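Local coordinates for protein potential RNA-dependent RNA polymerase (Human picobirnavirus, PDB 5I62) that copies RNA from an RNA template as an RNA-dependent RNA polymerase, probably serving both transcription and replication of the viral genome, at residues Val414-Leu426 and Ile450-Phe463. Numbering follows the deposited sequence.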
loop_
_atom_site.group_PDB
_atom_site.type_symbol
_atom_site.label_atom_id
_atom_site.label_comp_id
_atom_site.label_asym_id
_atom_site.label_seq_id
_atom_site.Cartn_x
_atom_site.Cartn_y
_atom_site.Cartn_z
ATOM N N VAL A 414 -6.213 12.093 17.008
ATOM C CA VAL A 414 -5.756 10.725 16.769
ATOM C C VAL A 414 -6.670 10.002 15.775
ATOM O O VAL A 414 -7.870 10.267 15.690
ATOM C CB VAL A 414 -5.667 9.940 18.091
ATOM C CG1 VAL A 414 -4.585 10.519 18.986
ATOM C CG2 VAL A 414 -7.009 9.961 18.812
ATOM N N GLY A 415 -6.089 9.058 15.033
ATOM C CA GLY A 415 -6.834 8.352 14.006
ATOM C C GLY A 415 -7.584 7.153 14.569
ATOM O O GLY A 415 -7.007 6.316 15.263
ATOM N N VAL A 416 -8.872 7.073 14.272
ATOM C CA VAL A 416 -9.723 6.007 14.769
ATOM C C VAL A 416 -9.924 4.997 13.645
ATOM O O VAL A 416 -10.468 5.327 12.588
ATOM C CB VAL A 416 -11.069 6.548 15.281
ATOM C CG1 VAL A 416 -11.952 5.378 15.754
ATOM C CG2 VAL A 416 -10.846 7.568 16.411
ATOM N N TYR A 417 -9.494 3.770 13.882
ATOM C CA TYR A 417 -9.713 2.687 12.942
ATOM C C TYR A 417 -11.091 2.079 13.189
ATOM O O TYR A 417 -11.586 2.056 14.317
ATOM C CB TYR A 417 -8.610 1.649 13.103
ATOM C CG TYR A 417 -8.483 0.638 11.990
ATOM C CD1 TYR A 417 -7.677 0.889 10.888
ATOM C CD2 TYR A 417 -9.126 -0.584 12.072
ATOM C CE1 TYR A 417 -7.534 -0.057 9.869
ATOM C CE2 TYR A 417 -8.994 -1.534 11.076
ATOM C CZ TYR A 417 -8.197 -1.268 9.978
ATOM O OH TYR A 417 -8.080 -2.214 8.998
ATOM N N SER A 418 -11.725 1.611 12.119
ATOM C CA SER A 418 -13.054 1.025 12.240
ATOM C C SER A 418 -12.995 -0.301 12.992
ATOM O O SER A 418 -12.295 -1.224 12.566
ATOM C CB SER A 418 -13.655 0.802 10.858
ATOM O OG SER A 418 -14.814 -0.004 10.948
ATOM N N THR A 419 -13.750 -0.413 14.089
ATOM C CA THR A 419 -13.875 -1.716 14.740
ATOM C C THR A 419 -14.584 -2.715 13.836
ATOM O O THR A 419 -14.315 -3.922 13.903
ATOM C CB THR A 419 -14.620 -1.599 16.070
ATOM O OG1 THR A 419 -15.921 -1.015 15.859
ATOM C CG2 THR A 419 -13.823 -0.753 17.055
ATOM N N MET A 420 -15.510 -2.241 12.997
ATOM C CA MET A 420 -16.201 -3.159 12.091
ATOM C C MET A 420 -15.229 -3.748 11.078
ATOM O O MET A 420 -15.232 -4.960 10.823
ATOM C CB MET A 420 -17.372 -2.470 11.383
ATOM C CG MET A 420 -18.538 -2.076 12.309
ATOM S SD MET A 420 -19.299 -3.481 13.173
ATOM C CE MET A 420 -19.636 -4.577 11.836
ATOM N N ARG A 421 -14.384 -2.904 10.494
ATOM C CA ARG A 421 -13.346 -3.412 9.602
ATOM C C ARG A 421 -12.420 -4.376 10.331
ATOM O O ARG A 421 -12.044 -5.424 9.781
ATOM C CB ARG A 421 -12.549 -2.263 8.998
ATOM C CG ARG A 421 -11.503 -2.714 7.972
ATOM C CD ARG A 421 -11.008 -1.507 7.205
ATOM N NE ARG A 421 -10.098 -1.802 6.101
ATOM C CZ ARG A 421 -10.476 -2.192 4.885
ATOM N NH1 ARG A 421 -11.765 -2.392 4.599
ATOM N NH2 ARG A 421 -9.556 -2.395 3.949
ATOM N N ALA A 422 -12.049 -4.042 11.572
ATOM C CA ALA A 422 -11.201 -4.933 12.359
ATOM C C ALA A 422 -11.856 -6.298 12.533
ATOM O O ALA A 422 -11.210 -7.335 12.343
ATOM C CB ALA A 422 -10.888 -4.304 13.719
ATOM N N LEU A 423 -13.144 -6.317 12.893
ATOM C CA LEU A 423 -13.840 -7.585 13.113
ATOM C C LEU A 423 -13.841 -8.449 11.859
ATOM O O LEU A 423 -13.643 -9.666 11.936
ATOM C CB LEU A 423 -15.269 -7.337 13.569
ATOM C CG LEU A 423 -15.453 -6.934 15.019
ATOM C CD1 LEU A 423 -16.925 -6.660 15.274
ATOM C CD2 LEU A 423 -14.954 -8.080 15.910
ATOM N N GLY A 424 -14.100 -7.842 10.698
ATOM C CA GLY A 424 -14.060 -8.604 9.459
ATOM C C GLY A 424 -12.707 -9.253 9.227
ATOM O O GLY A 424 -12.618 -10.406 8.799
ATOM N N ARG A 425 -11.627 -8.521 9.527
ATOM C CA ARG A 425 -10.286 -9.063 9.332
ATOM C C ARG A 425 -9.949 -10.123 10.371
ATOM O O ARG A 425 -9.207 -11.064 10.078
ATOM C CB ARG A 425 -9.260 -7.943 9.368
ATOM C CG ARG A 425 -9.472 -6.971 8.247
ATOM C CD ARG A 425 -8.249 -6.159 7.946
ATOM N NE ARG A 425 -8.438 -5.518 6.653
ATOM C CZ ARG A 425 -7.452 -5.205 5.826
ATOM N NH1 ARG A 425 -6.194 -5.473 6.167
ATOM N NH2 ARG A 425 -7.722 -4.627 4.665
ATOM N N LEU A 426 -10.445 -9.968 11.600
ATOM C CA LEU A 426 -10.245 -11.011 12.601
ATOM C C LEU A 426 -10.946 -12.300 12.189
ATOM O O LEU A 426 -10.459 -13.405 12.472
ATOM C CB LEU A 426 -10.750 -10.528 13.956
ATOM C CG LEU A 426 -9.932 -9.415 14.608
ATOM C CD1 LEU A 426 -10.625 -8.913 15.865
ATOM C CD2 LEU A 426 -8.522 -9.892 14.915
ATOM N N ILE A 450 -4.096 -6.736 14.002
ATOM C CA ILE A 450 -5.350 -6.127 13.565
ATOM C C ILE A 450 -5.921 -5.252 14.669
ATOM O O ILE A 450 -6.271 -4.089 14.443
ATOM C CB ILE A 450 -6.364 -7.206 13.135
ATOM C CG1 ILE A 450 -5.887 -7.928 11.870
ATOM C CG2 ILE A 450 -7.749 -6.582 12.928
ATOM C CD1 ILE A 450 -6.592 -9.268 11.626
ATOM N N ILE A 451 -6.028 -5.807 15.879
ATOM C CA ILE A 451 -6.680 -5.098 16.977
ATOM C C ILE A 451 -5.902 -3.842 17.348
ATOM O O ILE A 451 -6.492 -2.822 17.719
ATOM C CB ILE A 451 -6.870 -6.037 18.189
ATOM C CG1 ILE A 451 -7.906 -7.114 17.865
ATOM C CG2 ILE A 451 -7.274 -5.244 19.450
ATOM C CD1 ILE A 451 -7.852 -8.368 18.772
ATOM N N GLU A 452 -4.571 -3.878 17.215
ATOM C CA GLU A 452 -3.760 -2.718 17.579
ATOM C C GLU A 452 -4.214 -1.459 16.841
ATOM O O GLU A 452 -4.078 -0.348 17.363
ATOM C CB GLU A 452 -2.277 -3.012 17.316
ATOM C CG GLU A 452 -1.278 -1.886 17.691
ATOM C CD GLU A 452 -1.378 -1.411 19.147
ATOM O OE1 GLU A 452 -2.107 -2.035 19.953
ATOM O OE2 GLU A 452 -0.702 -0.406 19.491
ATOM N N ASN A 453 -4.801 -1.621 15.653
ATOM C CA ASN A 453 -5.259 -0.479 14.869
ATOM C C ASN A 453 -6.311 0.355 15.592
ATOM O O ASN A 453 -6.385 1.567 15.368
ATOM C CB ASN A 453 -5.802 -0.960 13.530
ATOM C CG ASN A 453 -4.726 -1.505 12.641
ATOM O OD1 ASN A 453 -3.720 -0.840 12.402
ATOM N ND2 ASN A 453 -4.912 -2.723 12.162
ATOM N N VAL A 454 -7.130 -0.252 16.457
ATOM C CA VAL A 454 -8.237 0.481 17.073
ATOM C C VAL A 454 -7.820 1.110 18.401
ATOM O O VAL A 454 -8.666 1.454 19.229
ATOM C CB VAL A 454 -9.480 -0.414 17.247
ATOM C CG1 VAL A 454 -9.826 -1.111 15.928
ATOM C CG2 VAL A 454 -9.256 -1.455 18.358
ATOM N N LYS A 455 -6.519 1.324 18.584
ATOM C CA LYS A 455 -5.976 1.806 19.857
ATOM C C LYS A 455 -6.461 3.200 20.264
ATOM O O LYS A 455 -6.198 3.607 21.399
ATOM C CB LYS A 455 -4.456 1.819 19.801
ATOM C CG LYS A 455 -3.934 2.890 18.845
ATOM C CD LYS A 455 -2.519 2.605 18.385
ATOM C CE LYS A 455 -1.522 3.463 19.127
ATOM N NZ LYS A 455 -0.126 3.106 18.770
ATOM N N TYR A 456 -7.133 3.951 19.385
ATOM C CA TYR A 456 -7.700 5.239 19.778
ATOM C C TYR A 456 -9.212 5.280 19.671
ATOM O O TYR A 456 -9.803 6.356 19.818
ATOM C CB TYR A 456 -7.108 6.373 18.951
ATOM C CG TYR A 456 -5.640 6.567 19.171
ATOM C CD1 TYR A 456 -5.153 6.938 20.419
ATOM C CD2 TYR A 456 -4.742 6.407 18.132
ATOM C CE1 TYR A 456 -3.811 7.125 20.630
ATOM C CE2 TYR A 456 -3.399 6.603 18.329
ATOM C CZ TYR A 456 -2.939 6.964 19.576
ATOM O OH TYR A 456 -1.595 7.155 19.779
ATOM N N HIS A 457 -9.845 4.150 19.388
ATOM C CA HIS A 457 -11.288 4.115 19.268
ATOM C C HIS A 457 -11.907 4.391 20.631
ATOM O O HIS A 457 -11.395 3.920 21.651
ATOM C CB HIS A 457 -11.716 2.742 18.745
ATOM C CG HIS A 457 -13.113 2.670 18.209
ATOM N ND1 HIS A 457 -14.223 2.622 19.021
ATOM C CD2 HIS A 457 -13.574 2.592 16.938
ATOM C CE1 HIS A 457 -15.309 2.532 18.275
ATOM N NE2 HIS A 457 -14.942 2.511 17.006
ATOM N N PRO A 458 -13.001 5.141 20.690
ATOM C CA PRO A 458 -13.637 5.403 21.993
ATOM C C PRO A 458 -14.040 4.138 22.739
ATOM O O PRO A 458 -14.073 4.146 23.974
ATOM C CB PRO A 458 -14.859 6.258 21.624
ATOM C CG PRO A 458 -15.115 5.977 20.174
ATOM C CD PRO A 458 -13.738 5.756 19.571
ATOM N N LEU A 459 -14.325 3.045 22.025
ATOM C CA LEU A 459 -14.801 1.802 22.628
ATOM C C LEU A 459 -13.753 0.697 22.583
ATOM O O LEU A 459 -14.093 -0.487 22.560
ATOM C CB LEU A 459 -16.077 1.330 21.942
ATOM C CG LEU A 459 -17.300 2.232 22.088
ATOM C CD1 LEU A 459 -18.467 1.608 21.347
ATOM C CD2 LEU A 459 -17.637 2.450 23.552
ATOM N N LYS A 460 -12.472 1.063 22.575
ATOM C CA LYS A 460 -11.438 0.061 22.359
ATOM C C LYS A 460 -11.410 -0.968 23.484
ATOM O O LYS A 460 -11.106 -2.141 23.246
ATOM C CB LYS A 460 -10.086 0.728 22.211
ATOM C CG LYS A 460 -9.692 1.532 23.418
ATOM C CD LYS A 460 -8.390 2.237 23.168
ATOM C CE LYS A 460 -8.037 3.151 24.328
ATOM N NZ LYS A 460 -6.569 3.297 24.443
ATOM N N GLU A 461 -11.715 -0.551 24.719
ATOM C CA GLU A 461 -11.661 -1.501 25.830
ATOM C C GLU A 461 -12.798 -2.505 25.745
ATOM O O GLU A 461 -12.596 -3.701 25.992
ATOM C CB GLU A 461 -11.705 -0.772 27.176
ATOM C CG GLU A 461 -10.570 0.199 27.405
ATOM C CD GLU A 461 -9.212 -0.489 27.572
ATOM O OE1 GLU A 461 -9.148 -1.743 27.632
ATOM O OE2 GLU A 461 -8.191 0.235 27.626
ATOM N N GLU A 462 -14.008 -2.028 25.430
ATOM C CA GLU A 462 -15.118 -2.938 25.184
ATOM C C GLU A 462 -14.819 -3.826 23.990
ATOM O O GLU A 462 -15.109 -5.029 24.009
ATOM C CB GLU A 462 -16.409 -2.159 24.952
ATOM C CG GLU A 462 -16.915 -1.393 26.173
ATOM C CD GLU A 462 -16.247 -0.030 26.358
ATOM O OE1 GLU A 462 -15.226 0.261 25.691
ATOM O OE2 GLU A 462 -16.748 0.762 27.186
ATOM N N PHE A 463 -14.224 -3.247 22.946
ATOM C CA PHE A 463 -13.905 -4.025 21.762
ATOM C C PHE A 463 -12.925 -5.142 22.093
ATOM O O PHE A 463 -13.089 -6.275 21.626
ATOM C CB PHE A 463 -13.347 -3.121 20.671
ATOM C CG PHE A 463 -13.128 -3.831 19.375
ATOM C CD1 PHE A 463 -14.215 -4.256 18.625
ATOM C CD2 PHE A 463 -11.843 -4.103 18.920
ATOM C CE1 PHE A 463 -14.033 -4.921 17.426
ATOM C CE2 PHE A 463 -11.649 -4.767 17.712
ATOM C CZ PHE A 463 -12.751 -5.177 16.965
HETATM O O HOH W 1 -7.519 3.761 16.496
#
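T419 is the bump to start from: it stands at the first turn of helix 419-427 and is wedged between two rings. Its CG2 presses on one face of the H457 imidazole, 3.5 Å from the ring centroid, while its CB lies over a face of the F463 ring. With OG1 set between backbone N and carbonyl carbon (chi1 57°), the methyl is left to meet the imidazole and the hydroxyl turns to E69 and W51. F463 in turn fills the hollow along the helix: L423 CG butts against its edge, 3.4 Å from CE1, and A422 CB sits 3.8 Å from CZ. Farther along, I450 nestles its CG2 against A422 O and CB and stretches CD1 to R425 CB and L426 CD2.

Two more rings each take an aliphatic carbon over a face, a CH-pi contact. In the middle, N453 CB sits over the Y417 ring, 3.6 Å from its centroid, the amide stacked with a 27° tilt. At the far end Y456 is sandwiched, V414 CB on one face and K455 CG on the opposite one.

H457 is fixed in rotation because ND1 accepts from L459 N in the ring plane and NE2 bonds E69. Strand 416-417 edges a small antiparallel sheet with 401-404 and 395-398, a position consistent with the start of the thumb; here it and its helix meet the end of helix 441-451, the turns after it and the start of helix 460-469. No direct hydrogen bond crosses, so the join rests on shape and on one water, which donates to G415 O and N453 O and accepts from Y417 N and Y456 N.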